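Local structure of Atg1 tMIT (4P1N) at residues Thr11-Tyr25 with Lys138-Glu152. The protein is the tandem MIT region of a serine/threonine protein kinase that is essential for autophagy and required for the formation of autophagosomes. Sequence-based numbering, arbitrary orientation.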
# COMPACT_ATOMS: atom_id res chain seq x y z
N THR B 11 -6.33 12.38 5.39
CA THR B 11 -5.74 11.09 5.63
C THR B 11 -6.77 10.02 6.01
O THR B 11 -6.74 8.93 5.44
CB THR B 11 -4.57 11.16 6.63
OG1 THR B 11 -3.50 11.86 5.99
CG2 THR B 11 -4.07 9.78 7.01
N PRO B 12 -7.69 10.34 6.94
CA PRO B 12 -8.72 9.35 7.26
C PRO B 12 -9.65 9.07 6.09
O PRO B 12 -10.17 7.96 6.00
CB PRO B 12 -9.49 9.98 8.44
CG PRO B 12 -8.94 11.35 8.64
CD PRO B 12 -7.61 11.41 7.95
N PHE B 13 -9.87 10.04 5.20
CA PHE B 13 -10.66 9.78 4.00
C PHE B 13 -9.92 8.81 3.07
O PHE B 13 -10.53 7.91 2.49
CB PHE B 13 -10.98 11.07 3.26
CG PHE B 13 -12.21 11.77 3.79
CD1 PHE B 13 -12.25 12.29 5.08
CD2 PHE B 13 -13.34 11.92 2.99
CE1 PHE B 13 -13.38 12.94 5.56
CE2 PHE B 13 -14.48 12.59 3.47
CZ PHE B 13 -14.49 13.10 4.75
N VAL B 14 -8.61 8.98 2.97
CA VAL B 14 -7.79 8.12 2.17
C VAL B 14 -7.68 6.74 2.82
O VAL B 14 -7.74 5.76 2.12
CB VAL B 14 -6.40 8.74 1.97
CG1 VAL B 14 -5.49 7.80 1.20
CG2 VAL B 14 -6.55 10.04 1.19
N GLU B 15 -7.58 6.65 4.15
CA GLU B 15 -7.56 5.35 4.82
C GLU B 15 -8.83 4.55 4.57
O GLU B 15 -8.78 3.34 4.38
CB GLU B 15 -7.39 5.48 6.33
CG GLU B 15 -5.96 5.66 6.75
CD GLU B 15 -5.79 5.85 8.25
OE1 GLU B 15 -6.65 6.50 8.87
OE2 GLU B 15 -4.78 5.36 8.79
N SER B 16 -9.96 5.24 4.64
CA SER B 16 -11.30 4.69 4.37
C SER B 16 -11.43 4.15 2.91
O SER B 16 -11.94 3.07 2.68
CB SER B 16 -12.34 5.79 4.65
OG SER B 16 -13.66 5.38 4.30
N LEU B 17 -10.95 4.90 1.93
CA LEU B 17 -10.92 4.42 0.57
C LEU B 17 -10.00 3.25 0.41
O LEU B 17 -10.31 2.36 -0.35
CB LEU B 17 -10.51 5.52 -0.43
CG LEU B 17 -11.62 6.57 -0.55
CD1 LEU B 17 -11.08 7.88 -1.13
CD2 LEU B 17 -12.80 6.05 -1.38
N SER B 18 -8.88 3.26 1.13
CA SER B 18 -7.88 2.18 1.02
C SER B 18 -8.39 0.89 1.63
O SER B 18 -8.07 -0.21 1.15
CB SER B 18 -6.56 2.58 1.68
OG SER B 18 -5.96 3.67 1.01
N ALA B 19 -9.21 1.01 2.67
CA ALA B 19 -9.90 -0.16 3.19
C ALA B 19 -10.84 -0.80 2.18
O ALA B 19 -10.89 -2.04 1.98
CB ALA B 19 -10.66 0.22 4.45
N LYS B 20 -11.59 0.05 1.52
CA LYS B 20 -12.44 -0.38 0.42
C LYS B 20 -11.68 -0.99 -0.76
O LYS B 20 -12.10 -2.04 -1.31
CB LYS B 20 -13.26 0.82 -0.07
CG LYS B 20 -14.31 1.28 0.94
CD LYS B 20 -14.92 2.64 0.60
CE LYS B 20 -15.87 3.04 1.72
NZ LYS B 20 -16.37 4.41 1.48
N ALA B 21 -10.58 -0.35 -1.16
CA ALA B 21 -9.76 -0.89 -2.26
C ALA B 21 -9.20 -2.23 -1.84
O ALA B 21 -9.28 -3.23 -2.57
CB ALA B 21 -8.65 0.08 -2.62
N PHE B 22 -8.75 -2.32 -0.61
CA PHE B 22 -8.15 -3.57 -0.14
C PHE B 22 -9.11 -4.74 -0.20
O PHE B 22 -8.78 -5.83 -0.63
CB PHE B 22 -7.62 -3.40 1.30
CG PHE B 22 -7.02 -4.67 1.84
CD1 PHE B 22 -5.71 -5.01 1.54
CD2 PHE B 22 -7.81 -5.58 2.57
CE1 PHE B 22 -5.16 -6.18 2.03
CE2 PHE B 22 -7.25 -6.75 3.08
CZ PHE B 22 -5.94 -7.09 2.78
N VAL B 23 -10.32 -4.52 0.31
CA VAL B 23 -11.32 -5.57 0.36
C VAL B 23 -11.73 -6.03 -1.05
O VAL B 23 -11.92 -7.20 -1.33
CB VAL B 23 -12.52 -5.07 1.21
CG1 VAL B 23 -13.73 -5.89 0.99
CG2 VAL B 23 -12.14 -5.12 2.70
N MET B 24 -11.81 -5.10 -1.97
CA MET B 24 -12.16 -5.41 -3.33
C MET B 24 -10.98 -6.13 -4.04
O MET B 24 -11.14 -7.12 -4.77
CB MET B 24 -12.59 -4.11 -4.03
CG MET B 24 -13.44 -4.31 -5.27
SD MET B 24 -14.97 -5.21 -4.94
CE MET B 24 -15.54 -4.36 -3.57
N TYR B 25 -9.78 -5.62 -3.82
CA TYR B 25 -8.61 -6.23 -4.38
C TYR B 25 -8.47 -7.67 -3.91
O TYR B 25 -8.16 -8.56 -4.72
CB TYR B 25 -7.38 -5.39 -4.05
CG TYR B 25 -6.04 -6.08 -4.21
CD1 TYR B 25 -5.40 -6.08 -5.41
CD2 TYR B 25 -5.40 -6.72 -3.12
CE1 TYR B 25 -4.21 -6.72 -5.58
CE2 TYR B 25 -4.17 -7.36 -3.28
CZ TYR B 25 -3.56 -7.32 -4.49
OH TYR B 25 -2.34 -7.93 -4.71
N LYS B 138 2.35 8.90 6.93
CA LYS B 138 1.27 7.93 6.72
C LYS B 138 0.65 8.05 5.36
O LYS B 138 0.50 7.06 4.64
CB LYS B 138 0.13 8.12 7.72
CG LYS B 138 0.12 7.18 8.91
CD LYS B 138 -1.32 6.82 9.25
CE LYS B 138 -1.42 6.09 10.58
NZ LYS B 138 -2.67 5.28 10.65
N LEU B 139 0.24 9.27 5.04
CA LEU B 139 -0.33 9.55 3.73
C LEU B 139 0.62 9.16 2.59
O LEU B 139 0.19 8.57 1.61
CB LEU B 139 -0.68 11.06 3.61
CG LEU B 139 -1.30 11.49 2.29
CD1 LEU B 139 -2.61 10.76 2.05
CD2 LEU B 139 -1.53 12.99 2.27
N ASN B 140 1.90 9.54 2.69
CA ASN B 140 2.91 9.14 1.69
C ASN B 140 2.95 7.65 1.47
O ASN B 140 2.88 7.16 0.33
CB ASN B 140 4.30 9.60 2.08
CG ASN B 140 4.84 10.63 1.14
OD1 ASN B 140 4.91 10.41 -0.07
ND2 ASN B 140 5.22 11.76 1.68
N ILE B 141 2.99 6.92 2.58
CA ILE B 141 3.00 5.46 2.53
C ILE B 141 1.74 4.95 1.83
O ILE B 141 1.84 4.20 0.86
CB ILE B 141 3.24 4.86 3.92
CG1 ILE B 141 4.72 5.03 4.27
CG2 ILE B 141 2.86 3.39 3.95
CD1 ILE B 141 5.08 4.76 5.74
N LEU B 142 0.58 5.43 2.27
CA LEU B 142 -0.69 5.00 1.70
C LEU B 142 -0.76 5.22 0.23
O LEU B 142 -1.27 4.37 -0.51
CB LEU B 142 -1.87 5.75 2.31
CG LEU B 142 -2.47 5.16 3.56
CD1 LEU B 142 -3.65 6.01 3.98
CD2 LEU B 142 -2.95 3.74 3.32
N VAL B 143 -0.33 6.40 -0.18
CA VAL B 143 -0.36 6.76 -1.57
C VAL B 143 0.60 5.91 -2.40
O VAL B 143 0.23 5.49 -3.48
CB VAL B 143 -0.12 8.27 -1.76
CG1 VAL B 143 0.03 8.60 -3.24
CG2 VAL B 143 -1.30 9.04 -1.16
N GLN B 144 1.82 5.66 -1.91
CA GLN B 144 2.66 4.64 -2.56
C GLN B 144 1.95 3.29 -2.73
O GLN B 144 1.95 2.71 -3.84
CB GLN B 144 3.99 4.49 -1.85
CG GLN B 144 4.85 5.75 -2.03
CD GLN B 144 6.16 5.66 -1.32
OE1 GLN B 144 6.40 4.72 -0.56
NE2 GLN B 144 7.04 6.66 -1.54
N TRP B 145 1.29 2.83 -1.65
CA TRP B 145 0.49 1.60 -1.72
C TRP B 145 -0.60 1.64 -2.77
O TRP B 145 -0.74 0.70 -3.56
CB TRP B 145 -0.08 1.26 -0.35
CG TRP B 145 -0.82 -0.03 -0.32
CD1 TRP B 145 -0.31 -1.32 -0.18
CD2 TRP B 145 -2.24 -0.19 -0.49
NE1 TRP B 145 -1.36 -2.24 -0.21
CE2 TRP B 145 -2.55 -1.56 -0.39
CE3 TRP B 145 -3.28 0.71 -0.64
CZ2 TRP B 145 -3.86 -2.04 -0.50
CZ3 TRP B 145 -4.60 0.23 -0.71
CH2 TRP B 145 -4.87 -1.12 -0.65
N ILE B 146 -1.40 2.71 -2.77
CA ILE B 146 -2.49 2.89 -3.73
C ILE B 146 -1.94 2.84 -5.13
O ILE B 146 -2.47 2.14 -5.98
CB ILE B 146 -3.21 4.28 -3.49
CG1 ILE B 146 -4.07 4.21 -2.25
CG2 ILE B 146 -4.03 4.70 -4.69
CD1 ILE B 146 -4.39 5.55 -1.62
N ARG B 147 -0.85 3.55 -5.36
CA ARG B 147 -0.22 3.55 -6.67
C ARG B 147 0.26 2.15 -7.11
O ARG B 147 0.00 1.76 -8.26
CB ARG B 147 0.92 4.53 -6.72
CG ARG B 147 1.65 4.52 -8.04
CD ARG B 147 3.06 3.94 -7.92
NE ARG B 147 3.97 4.93 -7.37
CZ ARG B 147 4.76 4.80 -6.29
NH1 ARG B 147 4.83 3.66 -5.56
NH2 ARG B 147 5.49 5.86 -5.94
N ASP B 148 0.92 1.43 -6.21
CA ASP B 148 1.38 0.03 -6.44
C ASP B 148 0.14 -0.84 -6.78
O ASP B 148 0.16 -1.65 -7.69
CB ASP B 148 2.04 -0.62 -5.18
CG ASP B 148 3.31 0.09 -4.64
OD1 ASP B 148 4.09 0.57 -5.46
OD2 ASP B 148 3.55 0.09 -3.33
N ARG B 149 -0.92 -0.73 -5.99
CA ARG B 149 -2.12 -1.55 -6.28
C ARG B 149 -2.78 -1.20 -7.59
O ARG B 149 -3.23 -2.09 -8.33
CB ARG B 149 -3.16 -1.45 -5.15
CG ARG B 149 -2.65 -2.03 -3.85
CD ARG B 149 -2.49 -3.57 -3.84
NE ARG B 149 -1.25 -4.00 -4.47
CZ ARG B 149 -0.03 -3.70 -4.04
NH1 ARG B 149 0.16 -3.00 -2.94
NH2 ARG B 149 1.01 -4.07 -4.72
N PHE B 150 -2.79 0.09 -7.92
CA PHE B 150 -3.36 0.56 -9.18
C PHE B 150 -2.62 -0.09 -10.35
O PHE B 150 -3.26 -0.65 -11.22
CB PHE B 150 -3.28 2.08 -9.24
CG PHE B 150 -3.98 2.68 -10.40
CD1 PHE B 150 -3.37 2.75 -11.62
CD2 PHE B 150 -5.25 3.17 -10.26
CE1 PHE B 150 -4.02 3.29 -12.71
CE2 PHE B 150 -5.92 3.74 -11.35
CZ PHE B 150 -5.30 3.80 -12.57
N ASN B 151 -1.29 -0.07 -10.35
CA ASN B 151 -0.47 -0.64 -11.44
C ASN B 151 -0.59 -2.14 -11.51
O ASN B 151 -0.73 -2.70 -12.59
CB ASN B 151 1.01 -0.26 -11.29
CG ASN B 151 1.22 1.22 -11.49
OD1 ASN B 151 0.42 1.86 -12.16
ND2 ASN B 151 2.27 1.78 -10.95
N GLU B 152 -0.56 -2.80 -10.36
CA GLU B 152 -0.86 -4.22 -10.30
C GLU B 152 -2.28 -4.57 -10.84
O GLU B 152 -2.43 -5.48 -11.68
CB GLU B 152 -0.70 -4.74 -8.87
CG GLU B 152 -0.99 -6.23 -8.70
CD GLU B 152 -0.98 -6.68 -7.24
OE1 GLU B 152 -0.64 -5.87 -6.35
OE2 GLU B 152 -1.33 -7.84 -7.00
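Tyr25 OH donates a short hydrogen bond of 2.5 Å to Glu152 OE2. It reaches this oxygen on its syn side, 27° out of the carboxylate plane, while the oxygen sits in line with the edge of the phenol ring. Arg149 lays its CD over the centre of one face of the same ring, a CH-pi contact 3.9 Å from CD to the centroid of Tyr25. The arginine chain, bent twice, turns back to grip Glu152 side-on: NE and NH2 both converge on OE1, leaving OE2 to Tyr25 and Lys156, so the carboxylate is fixed from both oxygens. Arg149 CG rests near the rim of a face of the Trp145 indole, one turn earlier in the same helix. With CG anti to the backbone N (chi1 -176°), the six-membered ring of Trp145 reaches helix 10-33, where CZ3 lies 3.9 Å from Ser18 CB and CZ2 meets the edge of Phe22. Its NE1 bonds to Gln144 of the second subunit. Ser18 OG turns inward to Val14 O, 3.0 Å away and above the carbonyl plane, opposite the helical N-H of Ser18; the same hydroxyl oxygen also packs against Leu142 CD2 and Ile146 CD1. Val14 CG1 touches Leu142 CD1 and Ile146 CD1, each at 3.8 Å. At the far end, Thr11 OG1 packs against Leu139 CB, and Lys138 NZ meets Glu15 OE2 in a 2.8 Å salt bridge, less secure than the Tyr25-Glu152 bond because the lysine is poorly ordered. Nearer its backbone, the glutamate's CG packs on Leu142 CD1. Helix 95-129 also packs on Val14, Ala21 and Ile146. Segments 11-25 and 138-152 run 30° from parallel, axes 10.3 Å apart at closest approach, as the first and third helices of a three-helix MIT domain.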